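Local coordinates for glycosyl hydrolase family 62 protein (Coprinopsis cinerea, PDB 5B6T), which hydrolyses alpha-L-arabinofuranosidic bonds, probably releasing arabinose side groups from the arabinoxylan of hemicellulose, at residues F41-K46 with Y50-I55; K190-E195 with D240-P245. One frame throughout, in Å; residues are numbered along the deposited sequence.

Contact 1. Residues F41-K46 with Y50-I55; sequences FASTAK and YNLVYI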
loop_
_atom_site.group_PDB
_atom_site.type_symbol
_atom_site.label_atom_id
_atom_site.label_comp_id
_atom_site.label_asym_id
_atom_site.label_seq_id
_atom_site.Cartn_x
_atom_site.Cartn_y
_atom_site.Cartn_z
ATOM N N PHE A 41 4.893 -8.019 3.050
ATOM C CA PHE A 41 5.668 -7.064 3.848
ATOM C C PHE A 41 4.707 -6.133 4.524
ATOM O O PHE A 41 3.733 -5.718 3.912
ATOM C CB PHE A 41 6.616 -6.267 2.936
ATOM C CG PHE A 41 7.635 -7.120 2.253
ATOM C CD1 PHE A 41 7.307 -7.903 1.159
ATOM C CD2 PHE A 41 8.931 -7.171 2.747
ATOM C CE1 PHE A 41 8.251 -8.742 0.578
ATOM C CE2 PHE A 41 9.877 -7.963 2.135
ATOM C CZ PHE A 41 9.543 -8.729 1.043
ATOM N N ALA A 42 4.950 -5.816 5.803
ATOM C CA ALA A 42 4.019 -4.985 6.545
ATOM C C ALA A 42 4.779 -4.112 7.516
ATOM O O ALA A 42 5.918 -4.444 7.884
ATOM C CB ALA A 42 3.023 -5.878 7.291
ATOM N N SER A 43 4.138 -3.011 7.922
ATOM C CA SER A 43 4.632 -2.221 9.057
ATOM C C SER A 43 4.311 -2.912 10.370
ATOM O O SER A 43 3.215 -3.406 10.565
ATOM C CB SER A 43 3.977 -0.837 9.112
ATOM O OG SER A 43 4.106 -0.185 7.875
ATOM N N THR A 44 5.275 -2.920 11.291
ATOM C CA THR A 44 4.972 -3.153 12.708
ATOM C C THR A 44 4.726 -1.801 13.371
ATOM O O THR A 44 5.498 -0.856 13.137
ATOM C CB THR A 44 6.112 -3.904 13.420
ATOM O OG1 THR A 44 7.334 -3.131 13.416
ATOM C CG2 THR A 44 6.392 -5.219 12.736
ATOM N N ALA A 45 3.672 -1.701 14.178
ATOM C CA ALA A 45 3.288 -0.451 14.787
ATOM C C ALA A 45 3.027 -0.586 16.264
ATOM O O ALA A 45 2.285 -1.496 16.720
ATOM C CB ALA A 45 2.055 0.124 14.120
ATOM N N LYS A 46 3.606 0.354 17.011
ATOM C CA LYS A 46 3.330 0.513 18.432
ATOM C C LYS A 46 3.638 1.958 18.832
ATOM O O LYS A 46 4.210 2.698 18.049
ATOM C CB LYS A 46 4.152 -0.480 19.272
ATOM C CG LYS A 46 5.634 -0.537 18.927
ATOM C CD LYS A 46 6.361 -1.526 19.817
ATOM C CE LYS A 46 7.799 -1.680 19.371
ATOM N NZ LYS A 46 8.604 -2.512 20.306
ATOM N N TYR A 50 7.867 2.330 14.552
ATOM C CA TYR A 50 7.544 1.548 13.373
ATOM C C TYR A 50 8.775 0.912 12.806
ATOM O O TYR A 50 9.830 1.533 12.729
ATOM C CB TYR A 50 6.968 2.448 12.294
ATOM C CG TYR A 50 5.541 2.859 12.547
ATOM C CD1 TYR A 50 5.222 3.829 13.479
ATOM C CD2 TYR A 50 4.516 2.290 11.819
ATOM C CE1 TYR A 50 3.901 4.187 13.719
ATOM C CE2 TYR A 50 3.214 2.642 12.023
ATOM C CZ TYR A 50 2.889 3.588 12.976
ATOM O OH TYR A 50 1.550 3.914 13.147
ATOM N N ASN A 51 8.627 -0.329 12.344
ATOM C CA ASN A 51 9.648 -0.970 11.502
ATOM C C ASN A 51 8.875 -1.911 10.539
ATOM O O ASN A 51 7.675 -1.745 10.340
ATOM C CB ASN A 51 10.753 -1.628 12.370
ATOM C CG ASN A 51 12.113 -1.767 11.652
ATOM O OD1 ASN A 51 13.056 -0.976 11.861
ATOM N ND2 ASN A 51 12.265 -2.820 10.904
ATOM N N LEU A 52 9.555 -2.863 9.940
ATOM C CA LEU A 52 8.983 -3.673 8.873
ATOM C C LEU A 52 9.192 -5.145 9.165
ATOM O O LEU A 52 10.207 -5.548 9.727
ATOM C CB LEU A 52 9.655 -3.338 7.531
ATOM C CG LEU A 52 9.492 -1.904 7.005
ATOM C CD1 LEU A 52 10.328 -1.656 5.747
ATOM C CD2 LEU A 52 8.041 -1.571 6.695
ATOM N N VAL A 53 8.222 -5.932 8.718
ATOM C CA VAL A 53 8.273 -7.386 8.869
ATOM C C VAL A 53 7.934 -8.071 7.530
ATOM O O VAL A 53 7.126 -7.557 6.735
ATOM C CB VAL A 53 7.345 -7.823 10.016
ATOM C CG1 VAL A 53 5.894 -7.540 9.702
ATOM C CG2 VAL A 53 7.590 -9.281 10.395
ATOM N N TYR A 54 8.570 -9.230 7.310
ATOM C CA TYR A 54 8.354 -10.089 6.172
ATOM C C TYR A 54 7.672 -11.363 6.667
ATOM O O TYR A 54 8.068 -11.942 7.706
ATOM C CB TYR A 54 9.681 -10.431 5.503
ATOM C CG TYR A 54 9.626 -11.539 4.490
ATOM C CD1 TYR A 54 9.032 -11.334 3.245
ATOM C CD2 TYR A 54 10.213 -12.789 4.727
ATOM C CE1 TYR A 54 8.978 -12.339 2.297
ATOM C CE2 TYR A 54 10.147 -13.799 3.780
ATOM C CZ TYR A 54 9.551 -13.571 2.553
ATOM O OH TYR A 54 9.505 -14.577 1.605
ATOM N N ILE A 55 6.609 -11.744 5.956
ATOM C CA ILE A 55 5.769 -12.876 6.311
ATOM C C ILE A 55 5.546 -13.697 5.051
ATOM O O ILE A 55 5.209 -13.134 4.029
ATOM C CB ILE A 55 4.406 -12.395 6.851
ATOM C CG1 ILE A 55 4.581 -11.275 7.904
ATOM C CG2 ILE A 55 3.608 -13.580 7.404
ATOM C CD1 ILE A 55 3.271 -10.600 8.317
#
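Ala42 and Val53 are joined by two backbone hydrogen bonds, Ala42 N to Val53 O and Val53 N to Ala42 O, both 2.9 Å, which fix the register of an antiparallel hairpin. Its strands, 37-46 and 49-57, are the inner two of a four-stranded antiparallel sheet, one blade of the five-bladed propeller. Thr44 and Asn51 form the next hydrogen-bonded pair. Its Thr44 N to Asn51 O bond is 2.8 Å, but the donor stands 43° out of the carbonyl plane, whereas Ala42 N lies in the plane of the Val53 carbonyl. Asn51 N divides its proton between Thr44 O and, weakly, Thr44 OG1, with OG1 set between the backbone N and the carbonyl carbon (chi1 63°).

Apolar contacts fall on both faces of the sheet. On one, Thr44 CG2 crosses Val53 at about a right angle, 3.9 Å from CG1. On the other, Tyr54 CD1 lies over a face of the Phe41 ring near its rim, 3.4 Å from CZ; the planes are 47° apart. Replacing Phe41 with an alanine would probably uncover this side of Tyr54 and open a gap toward Pro84 and Val86 of strand 82-89. Ala45 CB sits 3.5 Å from Tyr50 CE2.

The hydroxyls divide their work: Ser43 OG (to Asp28 and Ala83 N) and Tyr50 OH (to Asn300) reach beyond the hairpin, Tyr54 OH closes back on it through His39 ND1, and Thr44 OG1 acts within it.

Contact 2. Residues K190-E195 with D240-P245; sequences KNRLFE and DQESNP
Two loops associated with the sheet containing strands 195-202, 207-215 and 221-228 meet where the guanidinium of Arg192, on a short 3-10 segment, reaches the side-chain amide of Gln241, the first residue of a type I beta turn ending at Asn244. The direct hydrogen bond runs from Arg192 NH2 to Gln241 OE1, 3.1 Å with an N-H...O angle of 157°. The donor comes from above the carbonyl plane, at a C=O...N angle of 106°, and the two flat groups are turned 34° against each other. Bends at chi2 and chi3 bring the arginine across to the amide.

Three waters flank this bond. Water 1 accepts from Arg192 NH1 at 2.8 Å and from Glu242 N, and donates to Gln241 OE1, which thus receives two bonds. Water 2, in the guanidinium plane, accepts from Arg192 NH1 (3.0 Å) and donates to Glu242 OE2 (2.6 Å), bridging opposite charges. Water 3 accepts from Gln241 NE2 and weakly from Arg192 NH2.

The sheet, which also includes strand 236-237, forms one blade of a five-bladed beta-propeller, as expected for family 62, and both loops adjoin it. Asp240 and Gln241, opposite Asn244, form a classic beta bulge. Arg224 of strand 221-228 serves both loops, salt-bridged to Asp240 OD2 and hydrogen-bonded to Arg192 O. Glu242 OE1 is hydrogen-bonded with Ser217 OG, while Trp222 touches the side chains of Arg192 and Glu242.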
loop_
_atom_site.group_PDB
_atom_site.type_symbol
_atom_site.label_atom_id
_atom_site.label_comp_id
_atom_site.label_asym_id
_atom_site.label_seq_id
_atom_site.Cartn_x
_atom_site.Cartn_y
_atom_site.Cartn_z
ATOM N N LYS A 190 -8.608 17.515 3.487
ATOM C CA LYS A 190 -7.609 16.454 3.575
ATOM C C LYS A 190 -8.217 15.080 3.838
ATOM O O LYS A 190 -7.659 14.065 3.388
ATOM C CB LYS A 190 -6.547 16.776 4.626
ATOM C CG LYS A 190 -7.080 16.802 6.042
ATOM C CD LYS A 190 -6.002 17.243 7.041
ATOM C CE LYS A 190 -6.490 17.134 8.474
ATOM N NZ LYS A 190 -5.415 17.482 9.453
ATOM N N ASN A 191 -9.348 15.018 4.519
ATOM C CA ASN A 191 -9.970 13.725 4.809
ATOM C C ASN A 191 -10.450 13.012 3.542
ATOM O O ASN A 191 -10.540 11.813 3.541
ATOM C CB ASN A 191 -11.131 13.907 5.775
ATOM C CG ASN A 191 -10.671 14.081 7.222
ATOM O OD1 ASN A 191 -9.492 14.119 7.518
ATOM N ND2 ASN A 191 -11.632 14.151 8.124
ATOM N N ARG A 192 -10.745 13.751 2.483
ATOM C CA ARG A 192 -11.217 13.160 1.233
ATOM C C ARG A 192 -10.092 12.512 0.426
ATOM O O ARG A 192 -10.355 11.661 -0.424
ATOM C CB ARG A 192 -11.908 14.203 0.359
ATOM C CG ARG A 192 -13.195 14.752 0.927
ATOM C CD ARG A 192 -14.322 13.758 0.801
ATOM N NE ARG A 192 -14.760 13.596 -0.585
ATOM C CZ ARG A 192 -15.741 12.791 -1.018
ATOM N NH1 ARG A 192 -16.421 11.985 -0.189
ATOM N NH2 ARG A 192 -16.004 12.790 -2.320
ATOM N N LEU A 193 -8.842 12.882 0.706
ATOM C CA LEU A 193 -7.695 12.379 -0.065
ATOM C C LEU A 193 -6.517 12.298 0.894
ATOM O O LEU A 193 -5.583 13.108 0.868
ATOM C CB LEU A 193 -7.425 13.298 -1.250
ATOM C CG LEU A 193 -6.520 12.731 -2.342
ATOM C CD1 LEU A 193 -7.259 11.711 -3.191
ATOM C CD2 LEU A 193 -5.951 13.843 -3.213
ATOM N N PHE A 194 -6.590 11.313 1.785
ATOM C CA PHE A 194 -5.780 11.364 3.000
ATOM C C PHE A 194 -4.413 10.712 2.873
ATOM O O PHE A 194 -3.396 11.371 3.064
ATOM C CB PHE A 194 -6.557 10.814 4.189
ATOM C CG PHE A 194 -5.905 11.119 5.509
ATOM C CD1 PHE A 194 -5.778 12.431 5.945
ATOM C CD2 PHE A 194 -5.434 10.112 6.311
ATOM C CE1 PHE A 194 -5.151 12.710 7.153
ATOM C CE2 PHE A 194 -4.831 10.385 7.528
ATOM C CZ PHE A 194 -4.676 11.683 7.945
ATOM N N GLU A 195 -4.358 9.426 2.563
ATOM C CA GLU A 195 -3.049 8.767 2.410
ATOM C C GLU A 195 -3.228 7.439 1.676
ATOM O O GLU A 195 -4.312 7.173 1.135
ATOM C CB GLU A 195 -2.416 8.557 3.791
ATOM C CG GLU A 195 -3.233 7.677 4.732
ATOM C CD GLU A 195 -2.788 7.686 6.181
ATOM O OE1 GLU A 195 -1.808 8.327 6.574
ATOM O OE2 GLU A 195 -3.419 6.997 7.022
ATOM N N ASP A 240 -15.876 6.615 -6.248
ATOM C CA ASP A 240 -15.144 7.602 -5.403
ATOM C C ASP A 240 -16.047 8.351 -4.425
ATOM O O ASP A 240 -15.663 9.392 -3.891
ATOM C CB ASP A 240 -14.351 8.577 -6.278
ATOM C CG ASP A 240 -15.199 9.716 -6.797
ATOM O OD1 ASP A 240 -16.372 9.434 -7.153
ATOM O OD2 ASP A 240 -14.696 10.863 -6.836
ATOM N N GLN A 241 -17.235 7.799 -4.151
ATOM C CA GLN A 241 -18.170 8.448 -3.245
ATOM C C GLN A 241 -18.589 7.506 -2.136
ATOM O O GLN A 241 -18.524 6.282 -2.277
ATOM C CB GLN A 241 -19.383 8.962 -4.032
ATOM C CG GLN A 241 -19.033 9.959 -5.136
ATOM C CD GLN A 241 -18.417 11.252 -4.614
ATOM O OE1 GLN A 241 -18.688 11.681 -3.473
ATOM N NE2 GLN A 241 -17.543 11.857 -5.415
ATOM N N GLU A 242 -19.001 8.064 -1.012
ATOM C CA GLU A 242 -19.454 7.217 0.096
ATOM C C GLU A 242 -20.563 6.238 -0.326
ATOM O O GLU A 242 -20.576 5.078 0.106
ATOM C CB GLU A 242 -19.857 8.036 1.314
ATOM C CG GLU A 242 -18.660 8.728 1.938
ATOM C CD GLU A 242 -18.939 9.411 3.253
ATOM O OE1 GLU A 242 -20.089 9.352 3.755
ATOM O OE2 GLU A 242 -17.962 9.959 3.817
ATOM N N SER A 243 -21.446 6.695 -1.214
ATOM C CA SER A 243 -22.539 5.848 -1.753
ATOM C C SER A 243 -22.154 4.942 -2.941
ATOM O O SER A 243 -22.955 4.100 -3.405
ATOM C CB SER A 243 -23.716 6.745 -2.147
ATOM O OG SER A 243 -23.314 7.637 -3.149
ATOM N N ASN A 244 -20.946 5.143 -3.461
ATOM C CA ASN A 244 -20.386 4.288 -4.491
ATOM C C ASN A 244 -18.864 4.208 -4.295
ATOM O O ASN A 244 -18.098 4.832 -5.020
ATOM C CB ASN A 244 -20.755 4.722 -5.900
ATOM C CG ASN A 244 -20.237 3.753 -6.925
ATOM O OD1 ASN A 244 -20.300 2.530 -6.718
ATOM N ND2 ASN A 244 -19.700 4.272 -8.029
ATOM N N PRO A 245 -18.438 3.455 -3.276
ATOM C CA PRO A 245 -17.030 3.507 -2.860
ATOM C C PRO A 245 -16.207 2.417 -3.538
ATOM O O PRO A 245 -16.762 1.432 -4.011
ATOM C CB PRO A 245 -17.127 3.248 -1.365
ATOM C CG PRO A 245 -18.287 2.305 -1.229
ATOM C CD PRO A 245 -19.275 2.777 -2.264
HETATM O O HOH W 1 -18.941 10.875 -0.920
HETATM O O HOH W 2 -16.387 11.817 2.783
HETATM O O HOH W 3 -16.156 14.442 -4.958
#

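Contacts 1 and 2 lie on opposite sides of the chain's centre, their own centres 26 Å apart. Their nearest atoms, Tyr50 OH and the carboxylate of Glu195, are about 8 Å apart without touching: Glu195 is the end of 190-195 that points to the middle of the propeller, while Arg192 and Gln241 meet far out at its rim. Contact 1 joins adjacent strands of one blade, whereas contact 2 bridges loops separated by 44 residues, mostly of strand. In contact 1 the side chain of Tyr50 comes about 3 Å from a bound glycerol, probably from the crystallisation liquor, and about 6 Å from the lead ion, consistent with a position beside a ligand-accepting pocket.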